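Local coordinates for glycerol dehydratase (Clostridium butyricum, PDB 1R9D), which probably dehydrates glycerol to 3-hydroxypropionaldehyde as a glycyl radical enzyme that needs no vitamin B12, at residues E97-N102 and E114-L119; E443-S448 and C504-I509; L744-A747 and K753-D756. All blocks are in the same frame, centred on the assembly; numbering follows the deposited sequence.

Contact 1 of 3, residues E97-N102 and E114-L119; sequences ELDRLN and ESKEKL
Lys116 leaves its helix with CG beside the backbone N (chi1 -67°) and then runs fully extended, which carries NZ across to Asp99. The Asp99 carboxylate, its CG likewise beside the backbone N (chi1 -56°), comes nearer the helix than its CB alone would suggest. Lys116 NZ meets Asp99 OD1 at 2.8 Å on the anti lone pair, the one turned away from OD2, and the pair forms a salt bridge. The methylene before the ammonium is also in touch: Lys116 CE lies 3.5 Å from Leu98 O, while Lys116 CD passes 3.7 Å from Asp99 OD1. In the pyruvate formate lyase-like fold of this chain the contact joins the connection after helix 92-97 to helix 113-125, far from the centre of the subunit. Apart from the salt bridge, Leu98 CD2 and Leu119 CD1 approach to 4.1 Å, the two side chains crossing at a slant. Leu119 also packs on Ala32 of helix 30-40, and Leu98 and Lys116 both touch Ile111. The ammonium of Lys116 has a second acidic partner in Glu113, so its charge is probably shared between two carboxylates at the partly exposed edge.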
# COMPACT_ATOMS: atom_id res chain seq x y z
N GLU A 97 3.39 -21.84 -22.49
CA GLU A 97 4.21 -23.03 -22.68
C GLU A 97 3.61 -24.37 -22.27
O GLU A 97 4.29 -25.39 -22.32
CB GLU A 97 5.53 -22.86 -21.93
CG GLU A 97 6.42 -21.79 -22.48
CD GLU A 97 7.66 -21.60 -21.62
OE1 GLU A 97 8.25 -22.62 -21.21
OE2 GLU A 97 8.03 -20.43 -21.36
N LEU A 98 2.34 -24.36 -21.87
CA LEU A 98 1.69 -25.59 -21.43
C LEU A 98 1.92 -26.81 -22.31
O LEU A 98 2.16 -27.91 -21.81
CB LEU A 98 0.18 -25.37 -21.31
CG LEU A 98 -0.36 -24.61 -20.10
CD1 LEU A 98 -1.88 -24.58 -20.17
CD2 LEU A 98 0.10 -25.27 -18.81
N ASP A 99 1.85 -26.62 -23.63
CA ASP A 99 1.99 -27.75 -24.54
C ASP A 99 3.38 -28.08 -25.06
O ASP A 99 3.53 -28.98 -25.90
CB ASP A 99 1.03 -27.58 -25.71
CG ASP A 99 -0.41 -27.42 -25.25
OD1 ASP A 99 -0.83 -28.16 -24.34
OD2 ASP A 99 -1.13 -26.55 -25.80
N ARG A 100 4.41 -27.39 -24.59
CA ARG A 100 5.76 -27.72 -25.05
C ARG A 100 6.77 -27.93 -23.93
O ARG A 100 7.97 -28.04 -24.19
CB ARG A 100 6.26 -26.66 -26.05
CG ARG A 100 6.32 -25.22 -25.56
CD ARG A 100 7.03 -24.37 -26.61
NE ARG A 100 7.16 -22.97 -26.21
CZ ARG A 100 6.19 -22.07 -26.29
NH1 ARG A 100 4.99 -22.42 -26.75
NH2 ARG A 100 6.41 -20.82 -25.91
N LEU A 101 6.28 -28.02 -22.70
CA LEU A 101 7.16 -28.26 -21.56
C LEU A 101 7.81 -29.63 -21.67
O LEU A 101 8.97 -29.81 -21.30
CB LEU A 101 6.37 -28.19 -20.24
CG LEU A 101 5.92 -26.81 -19.74
CD1 LEU A 101 5.05 -26.98 -18.50
CD2 LEU A 101 7.14 -25.96 -19.43
N ASN A 102 7.06 -30.60 -22.20
CA ASN A 102 7.58 -31.95 -22.34
C ASN A 102 8.41 -32.14 -23.59
O ASN A 102 8.95 -33.23 -23.83
CB ASN A 102 6.43 -32.97 -22.34
CG ASN A 102 5.52 -32.85 -23.56
OD1 ASN A 102 4.68 -33.71 -23.80
ND2 ASN A 102 5.69 -31.77 -24.32
N GLU A 114 -5.22 -33.10 -17.07
CA GLU A 114 -6.10 -32.64 -15.99
C GLU A 114 -5.56 -31.33 -15.42
O GLU A 114 -6.31 -30.39 -15.17
CB GLU A 114 -6.18 -33.68 -14.88
CG GLU A 114 -4.87 -34.42 -14.65
CD GLU A 114 -4.67 -34.86 -13.21
OE1 GLU A 114 -5.62 -35.40 -12.61
OE2 GLU A 114 -3.54 -34.67 -12.68
N SER A 115 -4.24 -31.27 -15.22
CA SER A 115 -3.61 -30.08 -14.68
C SER A 115 -3.78 -28.88 -15.62
O SER A 115 -4.05 -27.77 -15.17
CB SER A 115 -2.13 -30.34 -14.42
OG SER A 115 -1.97 -31.20 -13.31
N LYS A 116 -3.60 -29.11 -16.92
CA LYS A 116 -3.75 -28.04 -17.89
C LYS A 116 -5.16 -27.46 -17.80
O LYS A 116 -5.36 -26.24 -17.84
CB LYS A 116 -3.54 -28.56 -19.31
CG LYS A 116 -2.12 -29.03 -19.63
CD LYS A 116 -2.05 -29.48 -21.09
CE LYS A 116 -0.67 -30.00 -21.46
NZ LYS A 116 -0.64 -30.49 -22.88
N GLU A 117 -6.13 -28.36 -17.68
CA GLU A 117 -7.53 -27.97 -17.59
C GLU A 117 -7.82 -27.15 -16.33
O GLU A 117 -8.44 -26.09 -16.40
CB GLU A 117 -8.42 -29.22 -17.61
CG GLU A 117 -9.91 -28.93 -17.60
CD GLU A 117 -10.34 -28.00 -18.72
OE1 GLU A 117 -9.94 -28.24 -19.88
OE2 GLU A 117 -11.08 -27.04 -18.44
N LYS A 118 -7.36 -27.64 -15.19
CA LYS A 118 -7.59 -26.96 -13.92
C LYS A 118 -6.88 -25.61 -13.82
O LYS A 118 -7.33 -24.73 -13.09
CB LYS A 118 -7.20 -27.85 -12.75
CG LYS A 118 -8.12 -29.05 -12.56
CD LYS A 118 -7.76 -29.85 -11.33
CE LYS A 118 -8.75 -31.00 -11.13
NZ LYS A 118 -8.46 -31.79 -9.90
N LEU A 119 -5.77 -25.46 -14.54
CA LEU A 119 -5.04 -24.20 -14.49
C LEU A 119 -5.76 -23.08 -15.24
O LEU A 119 -5.48 -21.90 -15.02
CB LEU A 119 -3.63 -24.37 -15.07
CG LEU A 119 -2.66 -25.19 -14.22
CD1 LEU A 119 -1.35 -25.34 -14.97
CD2 LEU A 119 -2.44 -24.50 -12.88

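Contact 2 of 3, residues E443-S448 and C504-I509; sequences EGWHDS and CADNCI
The Trp445 indole points the outer edge of its six-membered ring at helix 484-516: Trp445 CH2 lies 3.8 Å from Ile509 C, which sits near the ring plane, and 3.9 Å from Ile509 CG2. Asp506 O approaches Trp445 CZ3 obliquely at 3.5 Å. At another part of the edge Glu443 OE2 lies in the ring plane, while outside the two segments Arg631 makes a cation-pi contact with the indole and Tyr157 packs edge-to-face. Tyr157 also touches Ser448 and Ile509, so it meets both sides of the contact. Trp445 sits on the loop between strands 442-443 and 449-452, both paired in parallel with strand 543-551, consistent with the ten-stranded alpha/beta barrel known for glycyl radical enzymes; the contact thus joins a sheet loop to the long helix 484-516. Trp445 holds left-handed backbone angles, which put a kink in a loop that otherwise carries on in the same direction.

The loop also borders a bound glycerol, probably in the substrate pocket. Asp447, next to the serine that grips the helix, hydrogen-bonds through OD2 to O2 of glycerol, and the side chain of Ser448 is about 9 Å from a bound glycerol. Elsewhere on the helix, Asn507 and Cys508 pack on Pro196 and Ile199 of the second subunit, which places the contact between the glycerol site and the dimer interface. Every touching residue is buried, and the one polar side-chain pair is Ser448 with Asp506. Ser448 CB packs 3.3 Å from Asp506 OD1. With OG set between the backbone N and the carbonyl carbon (chi1 67°), Ser448 OG donates to Asp506 OD1 over 2.9 Å, arriving 50° out of the carboxylate plane.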
# COMPACT_ATOMS: atom_id res chain seq x y z
N GLU A 443 17.99 -9.42 4.43
CA GLU A 443 17.11 -9.50 3.26
C GLU A 443 18.08 -8.95 2.21
O GLU A 443 18.18 -7.75 2.00
CB GLU A 443 15.88 -8.59 3.37
CG GLU A 443 15.05 -8.51 2.07
CD GLU A 443 14.39 -9.84 1.67
OE1 GLU A 443 14.98 -10.91 1.93
OE2 GLU A 443 13.28 -9.81 1.08
N GLY A 444 18.82 -9.86 1.57
CA GLY A 444 19.84 -9.43 0.62
C GLY A 444 19.56 -9.34 -0.87
O GLY A 444 20.37 -8.76 -1.60
N TRP A 445 18.45 -9.90 -1.35
CA TRP A 445 18.15 -9.83 -2.78
C TRP A 445 19.44 -10.15 -3.56
O TRP A 445 19.80 -9.45 -4.51
CB TRP A 445 17.62 -8.42 -3.13
CG TRP A 445 16.12 -8.32 -3.11
CD1 TRP A 445 15.27 -8.79 -2.15
CD2 TRP A 445 15.29 -7.80 -4.15
NE1 TRP A 445 13.96 -8.61 -2.53
CE2 TRP A 445 13.94 -8.00 -3.76
CE3 TRP A 445 15.55 -7.18 -5.38
CZ2 TRP A 445 12.86 -7.61 -4.55
CZ3 TRP A 445 14.47 -6.79 -6.18
CH2 TRP A 445 13.14 -7.01 -5.76
N HIS A 446 20.11 -11.22 -3.15
CA HIS A 446 21.40 -11.62 -3.72
C HIS A 446 21.53 -11.99 -5.21
O HIS A 446 22.64 -12.24 -5.69
CB HIS A 446 21.99 -12.73 -2.84
CG HIS A 446 22.25 -12.30 -1.43
ND1 HIS A 446 23.25 -11.42 -1.08
CD2 HIS A 446 21.62 -12.63 -0.27
CE1 HIS A 446 23.24 -11.23 0.23
NE2 HIS A 446 22.26 -11.95 0.74
N ASP A 447 20.42 -12.07 -5.93
CA ASP A 447 20.51 -12.33 -7.37
C ASP A 447 19.37 -11.59 -8.05
O ASP A 447 18.48 -12.19 -8.67
CB ASP A 447 20.47 -13.82 -7.71
CG ASP A 447 20.86 -14.09 -9.16
OD1 ASP A 447 21.30 -13.13 -9.83
OD2 ASP A 447 20.76 -15.25 -9.62
N SER A 448 19.41 -10.27 -7.92
CA SER A 448 18.39 -9.40 -8.47
C SER A 448 18.47 -9.16 -9.97
O SER A 448 17.53 -8.64 -10.56
CB SER A 448 18.41 -8.06 -7.73
OG SER A 448 19.61 -7.34 -8.01
N CYS A 504 16.87 0.64 -11.28
CA CYS A 504 15.53 1.22 -11.15
C CYS A 504 14.49 0.12 -11.36
O CYS A 504 13.50 0.06 -10.63
CB CYS A 504 15.33 2.34 -12.18
SG CYS A 504 16.35 3.80 -11.86
N ALA A 505 14.72 -0.75 -12.34
CA ALA A 505 13.79 -1.86 -12.61
C ALA A 505 13.70 -2.76 -11.38
O ALA A 505 12.61 -3.18 -10.98
CB ALA A 505 14.27 -2.66 -13.82
N ASP A 506 14.85 -3.07 -10.79
CA ASP A 506 14.90 -3.90 -9.59
C ASP A 506 14.07 -3.26 -8.47
O ASP A 506 13.30 -3.94 -7.79
CB ASP A 506 16.34 -4.05 -9.10
CG ASP A 506 17.01 -5.31 -9.63
OD1 ASP A 506 18.25 -5.36 -9.61
OD2 ASP A 506 16.29 -6.24 -10.06
N ASN A 507 14.22 -1.95 -8.29
CA ASN A 507 13.48 -1.27 -7.25
C ASN A 507 11.96 -1.32 -7.46
O ASN A 507 11.21 -1.35 -6.49
CB ASN A 507 13.96 0.18 -7.10
CG ASN A 507 15.30 0.28 -6.39
OD1 ASN A 507 15.70 -0.63 -5.66
ND2 ASN A 507 16.01 1.39 -6.60
N CYS A 508 11.53 -1.32 -8.71
CA CYS A 508 10.10 -1.40 -9.01
C CYS A 508 9.56 -2.78 -8.65
O CYS A 508 8.43 -2.91 -8.16
CB CYS A 508 9.84 -1.10 -10.49
SG CYS A 508 10.12 0.63 -10.97
N ILE A 509 10.36 -3.81 -8.88
CA ILE A 509 9.99 -5.18 -8.56
C ILE A 509 9.98 -5.33 -7.04
O ILE A 509 9.15 -6.07 -6.48
CB ILE A 509 11.00 -6.17 -9.18
CG1 ILE A 509 10.92 -6.08 -10.70
CG2 ILE A 509 10.72 -7.60 -8.72
CD1 ILE A 509 12.06 -6.81 -11.41

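Contact 3 of 3, residues L744-A747 and K753-D756; sequences LLAA and KYQD
Tyr754 lays one face of its ring against Ala746 and Ala747 near the end of helix 741-749, and the tight part of the contact is the line of atoms from one alanine to the other. Ala747 N sits 4.0 Å above the plane of the Tyr754 ring, offset toward the rim, and Ala747 CA comes within 3.7 Å of Tyr754 CD1. At the root of the side chain the two CB atoms of Ala747 and Tyr754 meet at 3.9 Å. Farther out Ala746 CB, which points toward the tyrosine, touches the phenol end obliquely, 3.7 Å from Tyr754 CZ and 3.4 Å from Tyr754 OH. With CG beside the backbone N of Tyr754 (chi1 -62°), this torsion turns the ring toward the helix, where it lies along the Ala746-Ala747 backbone. Two alanines in succession leave the backbone near enough for this: the CA atoms of Ala747 and Tyr754 are 5.6 Å apart. The interaction is one of van der Waals contact between small side chains, backbone and an aromatic face.

The outer side is looser. Lys753, on the short turn just before the tyrosine, is exposed and its chain leads away from the helix; Asp756 is also exposed, and Tyr754 itself is only partly covered. Inward, Ala747 is buried, touching Leu757 and Phe768 as well. Both segments belong to the glycine radical region, whose predicted radical residue, Gly763, carries no such modification here. Helix 741-749 follows strand 733-738 and packs through Leu744 and Leu745 on Ile780 of helix 773-781, while the segment with Tyr754 leads directly into strand 758-760.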
# COMPACT_ATOMS: atom_id res chain seq x y z
N LEU A 744 32.24 -37.23 -20.19
CA LEU A 744 31.25 -36.22 -20.54
C LEU A 744 30.77 -36.42 -21.98
O LEU A 744 29.59 -36.26 -22.28
CB LEU A 744 31.83 -34.82 -20.37
CG LEU A 744 32.33 -34.50 -18.95
CD1 LEU A 744 32.93 -33.09 -18.93
CD2 LEU A 744 31.18 -34.60 -17.97
N LEU A 745 31.69 -36.78 -22.86
CA LEU A 745 31.34 -37.00 -24.26
C LEU A 745 30.47 -38.25 -24.40
O LEU A 745 29.55 -38.29 -25.22
CB LEU A 745 32.60 -37.14 -25.12
CG LEU A 745 33.46 -35.88 -25.24
CD1 LEU A 745 34.69 -36.18 -26.09
CD2 LEU A 745 32.65 -34.76 -25.87
N ALA A 746 30.76 -39.26 -23.59
CA ALA A 746 30.01 -40.51 -23.63
C ALA A 746 28.58 -40.28 -23.13
O ALA A 746 27.63 -40.90 -23.62
CB ALA A 746 30.69 -41.56 -22.77
N ALA A 747 28.45 -39.37 -22.16
CA ALA A 747 27.16 -39.04 -21.57
C ALA A 747 26.25 -38.34 -22.58
O ALA A 747 25.02 -38.46 -22.50
CB ALA A 747 27.35 -38.16 -20.34
N LYS A 753 22.91 -44.21 -20.00
CA LYS A 753 23.97 -44.92 -19.28
C LYS A 753 24.68 -44.08 -18.23
O LYS A 753 25.48 -44.61 -17.45
CB LYS A 753 25.01 -45.46 -20.28
CG LYS A 753 24.43 -46.32 -21.39
CD LYS A 753 23.75 -47.57 -20.84
CE LYS A 753 23.20 -48.44 -21.97
NZ LYS A 753 22.49 -49.64 -21.44
N TYR A 754 24.39 -42.78 -18.19
CA TYR A 754 25.05 -41.89 -17.23
C TYR A 754 24.08 -41.03 -16.41
O TYR A 754 24.32 -39.83 -16.23
CB TYR A 754 26.03 -40.98 -17.97
CG TYR A 754 27.14 -41.73 -18.66
CD1 TYR A 754 26.94 -42.35 -19.89
CD2 TYR A 754 28.38 -41.89 -18.04
CE1 TYR A 754 27.94 -43.10 -20.49
CE2 TYR A 754 29.39 -42.65 -18.63
CZ TYR A 754 29.16 -43.25 -19.86
OH TYR A 754 30.14 -44.02 -20.43
N GLN A 755 23.02 -41.64 -15.91
CA GLN A 755 22.04 -40.90 -15.12
C GLN A 755 22.57 -40.29 -13.82
O GLN A 755 22.09 -39.25 -13.38
CB GLN A 755 20.84 -41.80 -14.80
CG GLN A 755 19.91 -42.01 -15.97
CD GLN A 755 18.75 -42.94 -15.64
OE1 GLN A 755 18.02 -42.71 -14.67
NE2 GLN A 755 18.59 -43.99 -16.43
N ASP A 756 23.56 -40.94 -13.22
CA ASP A 756 24.11 -40.45 -11.96
C ASP A 756 25.34 -39.55 -12.09
O ASP A 756 25.95 -39.18 -11.10
CB ASP A 756 24.46 -41.64 -11.06
CG ASP A 756 25.72 -42.35 -11.51
OD1 ASP A 756 25.91 -42.53 -12.74
OD2 ASP A 756 26.53 -42.74 -10.64

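Overall arrangement
Contact 2 is the core contact: its touching residues are all buried, and its centre is about 14 Å from the chain's centre, whereas contacts 1 and 3 are partly exposed, with centres about 27 and 25 Å from the chain's centre. All three set a helix against a loop, but they use different helices and never touch; nearest atoms are about 16 Å (1 and 3) to 24 Å (2 and 3) apart. Chemistry follows place. The outer contact 1 combines a salt bridge with a leucine pair, the buried contact 2 combines an aromatic edge with a serine-carboxylate bond, and contact 3, in the glycine radical region and across the chain's centre from contact 2, relies on apolar packing.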